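PDB 4LGV: glucose-6-phosphate 1-dehydrogenase from Mycobacterium avium, which catalyses the oxidation of glucose 6-phosphate to 6-phosphogluconolactone, the entry step of the pentose phosphate pathway, probably with NADP+ as hydride acceptor. Local coordinates for residues His167-Ala172 with Ala436-Trp441; Pro288-Glu293 with Trp441-Pro446; Val319-Glu324 with Ile335-Gly340. One frame throughout, in Å; residues are numbered along the deposited sequence.

Contact 1: residues His167-Ala172 with Ala436-Trp441; sequences HDLESA and AIEETW
Trp-441 lays its indole against the turn that opens helix 169-180, and this broad plate carries most of the contact. Asp-168 CA sits above one face, shifted toward the rim and 3.5 Å from Trp-441 CE3. The backbone follows the plate from there. At the six-membered end Trp-441 CH2 comes within 3.5 Å of His-167 C, and at the pyrrole end the methyl of Ala-172 comes in obliquely, its CB 3.6 Å from Trp-441 NE1. Trp-441 adopts chi1 -79°, with CG beside its own backbone N and turned from the carbonyl carbon, and this sets the indole along the turn.

Leu-169 runs the opposite way. Its side chain and that of Trp-441 run antiparallel alongside one another and touch at their roots, where the two CB atoms are 3.8 Å apart, while Leu-169 CD1 reaches back along the other helix to Glu-438 O at 3.9 Å. Between Ala-172 CB and Ile-437 CG2 the packing is looser, at 4.5 Å.

No hydrogen bond links the two segments; the polar work keeps the turn in shape. Asp-168 is the N-cap: its OD1 accepts from Ser-171 N at 2.8 Å, met nearly end-on to the C-O bond. Ser-171 OG in turn accepts from His-167 N and lies over the centre of the His-167 ring. The helix start would tend to favour the charged form of the Asp-168 carboxylate. The Glu-438 carboxylate makes a salt bridge with Arg-173, one turn further along helix 169-180 than Leu-169.

The contact thus joins a helix of the NAD-binding region to helix 434-449 of the C-terminal region. Helix 246-264 flanks the junction, with Gln-253 against Trp-441 and Arg-249 bonded to His-167 O.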
# COMPACT_ATOMS: atom_id res chain seq x y z
N HIS A 167 17.05 -39.61 -4.04
CA HIS A 167 17.76 -38.92 -5.10
C HIS A 167 16.80 -38.35 -6.14
O HIS A 167 17.23 -37.77 -7.13
CB HIS A 167 18.80 -39.85 -5.74
CG HIS A 167 18.22 -41.10 -6.31
ND1 HIS A 167 18.32 -42.33 -5.67
CD2 HIS A 167 17.51 -41.32 -7.44
CE1 HIS A 167 17.72 -43.25 -6.40
NE2 HIS A 167 17.21 -42.67 -7.48
N ASP A 168 15.50 -38.53 -5.92
CA ASP A 168 14.45 -37.96 -6.77
C ASP A 168 13.09 -38.20 -6.10
O ASP A 168 13.03 -38.77 -5.02
CB ASP A 168 14.47 -38.55 -8.20
CG ASP A 168 14.23 -40.04 -8.26
OD1 ASP A 168 13.86 -40.68 -7.24
OD2 ASP A 168 14.39 -40.57 -9.35
N LEU A 169 12.02 -37.74 -6.72
CA LEU A 169 10.72 -37.75 -6.08
C LEU A 169 10.31 -39.17 -5.75
O LEU A 169 9.88 -39.44 -4.63
CB LEU A 169 9.64 -37.07 -6.96
CG LEU A 169 8.17 -37.19 -6.46
CD1 LEU A 169 7.97 -36.60 -5.05
CD2 LEU A 169 7.18 -36.55 -7.44
N GLU A 170 10.43 -40.07 -6.73
CA GLU A 170 9.99 -41.48 -6.54
C GLU A 170 10.80 -42.18 -5.44
O GLU A 170 10.22 -42.80 -4.53
CB GLU A 170 10.00 -42.28 -7.87
N SER A 171 12.13 -42.03 -5.47
CA SER A 171 12.98 -42.68 -4.47
C SER A 171 12.75 -42.10 -3.05
O SER A 171 12.74 -42.83 -2.06
CB SER A 171 14.45 -42.59 -4.89
OG SER A 171 14.91 -41.24 -5.07
N ALA A 172 12.53 -40.79 -2.96
CA ALA A 172 12.20 -40.19 -1.65
C ALA A 172 10.85 -40.69 -1.13
O ALA A 172 10.72 -40.98 0.07
CB ALA A 172 12.19 -38.67 -1.73
N ALA A 436 7.32 -30.78 2.54
CA ALA A 436 8.28 -29.90 1.87
C ALA A 436 9.27 -30.69 1.01
O ALA A 436 9.62 -30.31 -0.10
CB ALA A 436 9.03 -29.08 2.90
N ILE A 437 9.70 -31.82 1.53
CA ILE A 437 10.59 -32.67 0.78
C ILE A 437 9.94 -33.02 -0.58
O ILE A 437 10.57 -32.88 -1.62
CB ILE A 437 10.97 -33.91 1.62
CG1 ILE A 437 11.69 -33.50 2.93
CG2 ILE A 437 11.56 -35.01 0.73
CD1 ILE A 437 13.17 -33.71 2.97
N GLU A 438 8.70 -33.47 -0.55
CA GLU A 438 8.02 -33.92 -1.76
C GLU A 438 7.75 -32.77 -2.72
O GLU A 438 7.95 -32.92 -3.90
CB GLU A 438 6.76 -34.69 -1.40
CG GLU A 438 7.16 -35.96 -0.69
CD GLU A 438 6.05 -37.00 -0.53
OE1 GLU A 438 5.04 -36.93 -1.26
OE2 GLU A 438 6.26 -37.93 0.31
N GLU A 439 7.40 -31.62 -2.22
CA GLU A 439 7.24 -30.47 -3.09
C GLU A 439 8.55 -30.05 -3.72
O GLU A 439 8.57 -29.69 -4.88
CB GLU A 439 6.68 -29.26 -2.33
CG GLU A 439 5.22 -29.37 -1.89
CD GLU A 439 4.25 -29.58 -3.03
OE1 GLU A 439 4.40 -28.99 -4.12
OE2 GLU A 439 3.33 -30.38 -2.83
N THR A 440 9.65 -30.06 -2.99
CA THR A 440 10.91 -29.62 -3.58
C THR A 440 11.43 -30.61 -4.60
O THR A 440 12.04 -30.20 -5.58
CB THR A 440 12.00 -29.32 -2.55
OG1 THR A 440 12.15 -30.43 -1.68
CG2 THR A 440 11.58 -28.09 -1.71
N TRP A 441 11.17 -31.90 -4.40
CA TRP A 441 11.49 -32.90 -5.43
C TRP A 441 10.65 -32.68 -6.70
O TRP A 441 11.19 -32.72 -7.79
CB TRP A 441 11.33 -34.34 -4.93
CG TRP A 441 12.52 -34.82 -4.06
CD1 TRP A 441 12.47 -35.18 -2.75
CD2 TRP A 441 13.87 -34.91 -4.46
NE1 TRP A 441 13.72 -35.50 -2.29
CE2 TRP A 441 14.61 -35.32 -3.32
CE3 TRP A 441 14.56 -34.64 -5.65
CZ2 TRP A 441 15.99 -35.51 -3.35
CZ3 TRP A 441 15.94 -34.84 -5.69
CH2 TRP A 441 16.64 -35.27 -4.54

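Contact 2: residues Pro288-Glu293 with Trp441-Pro446; sequences PSLDPE and WRIVQP
Leu-290 N donates to Ile-443 O at 2.9 Å, the one hydrogen bond between residues 288-293 and 441-446. It is essentially straight, 179° at the hydrogen, and the donor lies in the carbonyl plane. Around it the packing is apolar. The Leu-290 side chain crosses that of Ile-443 at a slant, with Leu-290 CG 4.1 Å from Ile-443 CG2, and its CD1 reaches the backbone of Val-444. One turn on, Pro-446 presents its ring to the loop: Pro-446 CB is 3.4 Å from Leu-290 O, and the Pro-292 ring lies across it at about a right angle, Pro-292 CG to Pro-446 CB 4.0 Å.

At the other end Arg-442 bends at chi3 (63°), and this folds the guanidinium back so that its edge faces the loop, with NH1 3.9 Å from Pro-288 C. Its NH2 is held by Met-287 O and by a salt bridge to Glu-439. Further out, Asp-291 OD1 accepts from Glu-293 N in an Asx turn that shapes the exit from the loop, while Leu-290 rests on Leu-321 and Thr-323 of strand 318-323.

Having no N-H, Pro-446 makes no bond to the preceding turn, and the helix kinks there. One straight backbone bond, with the Arg-442 to Met-287 O bond just before the segment, gives the loop its directional hold on the helix; leucine, isoleucine and proline packing supplies the rest.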
# COMPACT_ATOMS: atom_id res chain seq x y z
N PRO A 288 5.85 -23.33 -9.53
CA PRO A 288 5.83 -24.28 -10.62
C PRO A 288 7.15 -25.06 -10.68
O PRO A 288 8.18 -24.59 -10.20
CB PRO A 288 5.68 -23.39 -11.86
CG PRO A 288 6.28 -22.09 -11.48
CD PRO A 288 6.17 -21.97 -9.97
N SER A 289 7.11 -26.23 -11.28
CA SER A 289 8.31 -26.98 -11.53
C SER A 289 9.29 -26.20 -12.42
O SER A 289 8.88 -25.42 -13.25
CB SER A 289 7.95 -28.34 -12.13
OG SER A 289 7.22 -28.18 -13.33
N LEU A 290 10.57 -26.45 -12.24
CA LEU A 290 11.59 -25.74 -13.02
C LEU A 290 11.45 -26.00 -14.53
O LEU A 290 11.10 -27.12 -14.94
CB LEU A 290 12.98 -26.13 -12.58
CG LEU A 290 13.38 -25.84 -11.15
CD1 LEU A 290 14.76 -26.37 -10.91
CD2 LEU A 290 13.36 -24.35 -10.91
N ASP A 291 11.73 -24.95 -15.31
CA ASP A 291 11.92 -25.02 -16.75
C ASP A 291 13.40 -25.39 -17.10
O ASP A 291 14.31 -24.58 -16.94
CB ASP A 291 11.58 -23.68 -17.39
CG ASP A 291 11.58 -23.73 -18.92
OD1 ASP A 291 12.06 -24.74 -19.49
OD2 ASP A 291 11.05 -22.78 -19.53
N PRO A 292 13.65 -26.61 -17.60
CA PRO A 292 15.05 -27.03 -17.93
C PRO A 292 15.78 -26.10 -18.93
O PRO A 292 16.99 -26.08 -18.92
CB PRO A 292 14.87 -28.44 -18.55
CG PRO A 292 13.53 -28.88 -18.09
CD PRO A 292 12.68 -27.62 -18.01
N GLU A 293 15.03 -25.36 -19.76
CA GLU A 293 15.61 -24.41 -20.71
C GLU A 293 16.13 -23.18 -20.02
O GLU A 293 16.87 -22.42 -20.59
CB GLU A 293 14.60 -23.97 -21.78
CG GLU A 293 13.84 -25.09 -22.50
CD GLU A 293 14.74 -26.09 -23.21
OE1 GLU A 293 15.89 -25.72 -23.54
OE2 GLU A 293 14.29 -27.25 -23.43
N TRP A 441 11.17 -31.90 -4.40
CA TRP A 441 11.49 -32.90 -5.43
C TRP A 441 10.65 -32.68 -6.70
O TRP A 441 11.19 -32.72 -7.79
CB TRP A 441 11.33 -34.34 -4.93
CG TRP A 441 12.52 -34.82 -4.06
CD1 TRP A 441 12.47 -35.18 -2.75
CD2 TRP A 441 13.87 -34.91 -4.46
NE1 TRP A 441 13.72 -35.50 -2.29
CE2 TRP A 441 14.61 -35.32 -3.32
CE3 TRP A 441 14.56 -34.64 -5.65
CZ2 TRP A 441 15.99 -35.51 -3.35
CZ3 TRP A 441 15.94 -34.84 -5.69
CH2 TRP A 441 16.64 -35.27 -4.54
N ARG A 442 9.35 -32.39 -6.53
CA ARG A 442 8.52 -32.07 -7.70
C ARG A 442 9.11 -30.88 -8.45
O ARG A 442 9.22 -30.91 -9.67
CB ARG A 442 7.10 -31.72 -7.25
CG ARG A 442 6.23 -31.14 -8.37
CD ARG A 442 4.89 -30.63 -7.89
NE ARG A 442 4.98 -29.51 -6.95
CZ ARG A 442 5.28 -28.24 -7.25
NH1 ARG A 442 5.55 -27.87 -8.48
NH2 ARG A 442 5.29 -27.32 -6.31
N ILE A 443 9.52 -29.85 -7.71
CA ILE A 443 10.05 -28.64 -8.32
C ILE A 443 11.29 -28.91 -9.16
O ILE A 443 11.36 -28.44 -10.30
CB ILE A 443 10.33 -27.57 -7.25
CG1 ILE A 443 9.01 -27.06 -6.70
CG2 ILE A 443 11.07 -26.39 -7.83
CD1 ILE A 443 9.13 -26.34 -5.40
N VAL A 444 12.23 -29.69 -8.65
CA VAL A 444 13.53 -29.90 -9.35
C VAL A 444 13.50 -31.05 -10.36
O VAL A 444 14.37 -31.14 -11.21
CB VAL A 444 14.72 -30.12 -8.38
CG1 VAL A 444 14.86 -28.96 -7.41
CG2 VAL A 444 14.61 -31.44 -7.61
N GLN A 445 12.51 -31.92 -10.29
CA GLN A 445 12.52 -33.13 -11.11
C GLN A 445 12.81 -32.91 -12.62
O GLN A 445 13.52 -33.68 -13.20
CB GLN A 445 11.21 -33.90 -10.92
CG GLN A 445 11.26 -35.29 -11.51
CD GLN A 445 12.32 -36.10 -10.80
OE1 GLN A 445 13.09 -36.79 -11.44
NE2 GLN A 445 12.45 -35.90 -9.48
N PRO A 446 12.25 -31.86 -13.23
CA PRO A 446 12.39 -31.75 -14.68
C PRO A 446 13.83 -31.53 -15.08
O PRO A 446 14.26 -32.03 -16.12
CB PRO A 446 11.55 -30.52 -15.03
CG PRO A 446 10.50 -30.50 -13.98
CD PRO A 446 11.18 -30.99 -12.72

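Contact 3: residues Val319-Glu324 with Ile335-Gly340; sequences VALRTE and IFLRAG
Leu-321 and Leu-337 are paired on neighbouring antiparallel strands, and the tight part of the contact is built round them. Their backbones form a hydrogen-bonded pair, Leu-321 N to Leu-337 O at 2.8 Å and Leu-337 N to Leu-321 O at 3.0 Å. Val-319 with Ala-339 and Thr-323 with Ile-335 repeat the pattern, six bonds in all. The strand directions differ by 165°, close to fully antiparallel. In the intervening pairs CA-H...O contacts close the gap, as from Ala-320 CA to Leu-337 O at 3.1 Å.

The side chains of these three hydrogen-bonded pairs share one buried face. The two leucines run abreast there in the same direction; a chi1 of 65° at Leu-321 brings its CD1 to 3.9 Å from Leu-337 CB. Thr-323 turns its methyl to the neighbour, CG2 3.9 Å from Ile-335 CB.

The opposite face is the more open one toward the end where Arg-322 lies, though the contact there is still close. Its extended chain runs alongside Phe-336, Arg-322 CD 3.7 Å from Phe-336 CE1, and Phe-336 CZ sits over one face of the guanidinium with the two planes 58° apart. Arg-322 remains partly open to solvent, as does Glu-324 beyond it. Arg-338, by contrast, is buried and directs its NE to Thr-228.

Within the mixed sheet this hairpin lies between strand 222-230, alongside 335-340, and strand 295-300, alongside 318-323. Helix 246-264 covers Val-319 and Ala-339, and helix 466-470 packs on Ala-320 from the other face.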
# COMPACT_ATOMS: atom_id res chain seq x y z
N VAL A 319 25.17 -24.94 -10.82
CA VAL A 319 23.87 -24.73 -11.47
C VAL A 319 23.42 -23.31 -11.34
O VAL A 319 23.55 -22.72 -10.30
CB VAL A 319 22.68 -25.41 -10.77
CG1 VAL A 319 21.82 -26.15 -11.79
CG2 VAL A 319 23.15 -26.33 -9.68
N ALA A 320 22.79 -22.81 -12.38
CA ALA A 320 22.10 -21.56 -12.32
C ALA A 320 20.73 -21.77 -12.93
O ALA A 320 20.60 -22.48 -13.92
CB ALA A 320 22.84 -20.50 -13.08
N LEU A 321 19.70 -21.21 -12.29
CA LEU A 321 18.33 -21.48 -12.69
C LEU A 321 17.37 -20.33 -12.40
O LEU A 321 17.69 -19.41 -11.66
CB LEU A 321 17.83 -22.75 -12.03
CG LEU A 321 17.69 -22.74 -10.51
CD1 LEU A 321 16.36 -22.13 -10.02
CD2 LEU A 321 17.84 -24.15 -9.96
N ARG A 322 16.21 -20.38 -13.03
CA ARG A 322 15.18 -19.40 -12.82
C ARG A 322 13.95 -20.11 -12.28
O ARG A 322 13.55 -21.11 -12.82
CB ARG A 322 14.82 -18.69 -14.14
CG ARG A 322 13.70 -17.65 -14.01
CD ARG A 322 13.47 -16.96 -15.36
NE ARG A 322 12.48 -15.89 -15.29
CZ ARG A 322 12.38 -14.84 -16.13
NH1 ARG A 322 13.22 -14.68 -17.16
NH2 ARG A 322 11.42 -13.94 -15.96
N THR A 323 13.34 -19.51 -11.28
CA THR A 323 12.07 -19.99 -10.75
C THR A 323 11.20 -18.80 -10.32
O THR A 323 11.47 -17.63 -10.66
CB THR A 323 12.33 -20.96 -9.57
OG1 THR A 323 11.09 -21.48 -9.12
CG2 THR A 323 13.00 -20.24 -8.43
N GLU A 324 10.10 -19.10 -9.66
CA GLU A 324 9.15 -18.07 -9.27
C GLU A 324 8.22 -18.63 -8.19
O GLU A 324 8.10 -19.84 -8.03
CB GLU A 324 8.32 -17.59 -10.48
CG GLU A 324 7.41 -18.65 -11.03
CD GLU A 324 6.47 -18.23 -12.15
OE1 GLU A 324 5.67 -17.27 -12.01
OE2 GLU A 324 6.49 -18.93 -13.16
N ILE A 335 12.98 -15.15 -9.74
CA ILE A 335 13.91 -15.60 -8.75
C ILE A 335 15.03 -16.39 -9.45
O ILE A 335 14.78 -17.41 -10.07
CB ILE A 335 13.18 -16.46 -7.72
CG1 ILE A 335 12.04 -15.66 -7.10
CG2 ILE A 335 14.15 -16.97 -6.67
CD1 ILE A 335 11.10 -16.44 -6.20
N PHE A 336 16.25 -15.88 -9.38
CA PHE A 336 17.39 -16.53 -9.98
C PHE A 336 18.26 -17.12 -8.87
O PHE A 336 18.51 -16.49 -7.85
CB PHE A 336 18.21 -15.54 -10.84
CG PHE A 336 17.47 -15.05 -12.07
CD1 PHE A 336 17.41 -15.82 -13.20
CD2 PHE A 336 16.87 -13.84 -12.07
CE1 PHE A 336 16.72 -15.40 -14.33
CE2 PHE A 336 16.20 -13.38 -13.19
CZ PHE A 336 16.13 -14.16 -14.33
N LEU A 337 18.77 -18.31 -9.14
CA LEU A 337 19.56 -19.02 -8.19
C LEU A 337 20.82 -19.58 -8.87
O LEU A 337 20.74 -20.07 -9.98
CB LEU A 337 18.72 -20.13 -7.65
CG LEU A 337 19.32 -20.97 -6.58
CD1 LEU A 337 18.17 -21.52 -5.74
CD2 LEU A 337 20.16 -22.08 -7.20
N ARG A 338 21.97 -19.43 -8.20
CA ARG A 338 23.21 -20.01 -8.66
C ARG A 338 23.95 -20.60 -7.49
O ARG A 338 23.99 -20.03 -6.39
CB ARG A 338 24.08 -19.02 -9.39
CG ARG A 338 24.59 -17.88 -8.55
CD ARG A 338 25.44 -16.92 -9.37
NE ARG A 338 25.76 -15.73 -8.58
CZ ARG A 338 26.61 -14.79 -8.93
NH1 ARG A 338 27.25 -14.88 -10.08
NH2 ARG A 338 26.84 -13.76 -8.13
N ALA A 339 24.47 -21.80 -7.71
CA ALA A 339 25.23 -22.53 -6.70
C ALA A 339 26.36 -23.31 -7.37
O ALA A 339 26.16 -23.89 -8.42
CB ALA A 339 24.32 -23.46 -5.95
N GLY A 340 27.53 -23.32 -6.76
CA GLY A 340 28.61 -24.08 -7.33
C GLY A 340 29.90 -24.21 -6.57
O GLY A 340 30.22 -23.39 -5.72

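Overall arrangement
The three contacts form a path from the NAD-binding region into the large mixed sheet of the C-terminal region. Contacts 1 and 2 have centres about 11 Å apart and share helix 434-449; Trp-441, the main side chain of contact 1, falls in both but does not touch the loop 288-293. The centres of contacts 2 and 3 are again about 11 Å apart. Contacts 1 and 3 are separate, their nearest atoms about 9 Å apart. Along the chain, 167-172 comes first, then 288-293, the hairpin of contact 3, and finally helix 434-449. That helix packs on helix 169-180 at one place and on the loop 288-293 at another, and the loop in turn rests on the hairpin through Leu-290.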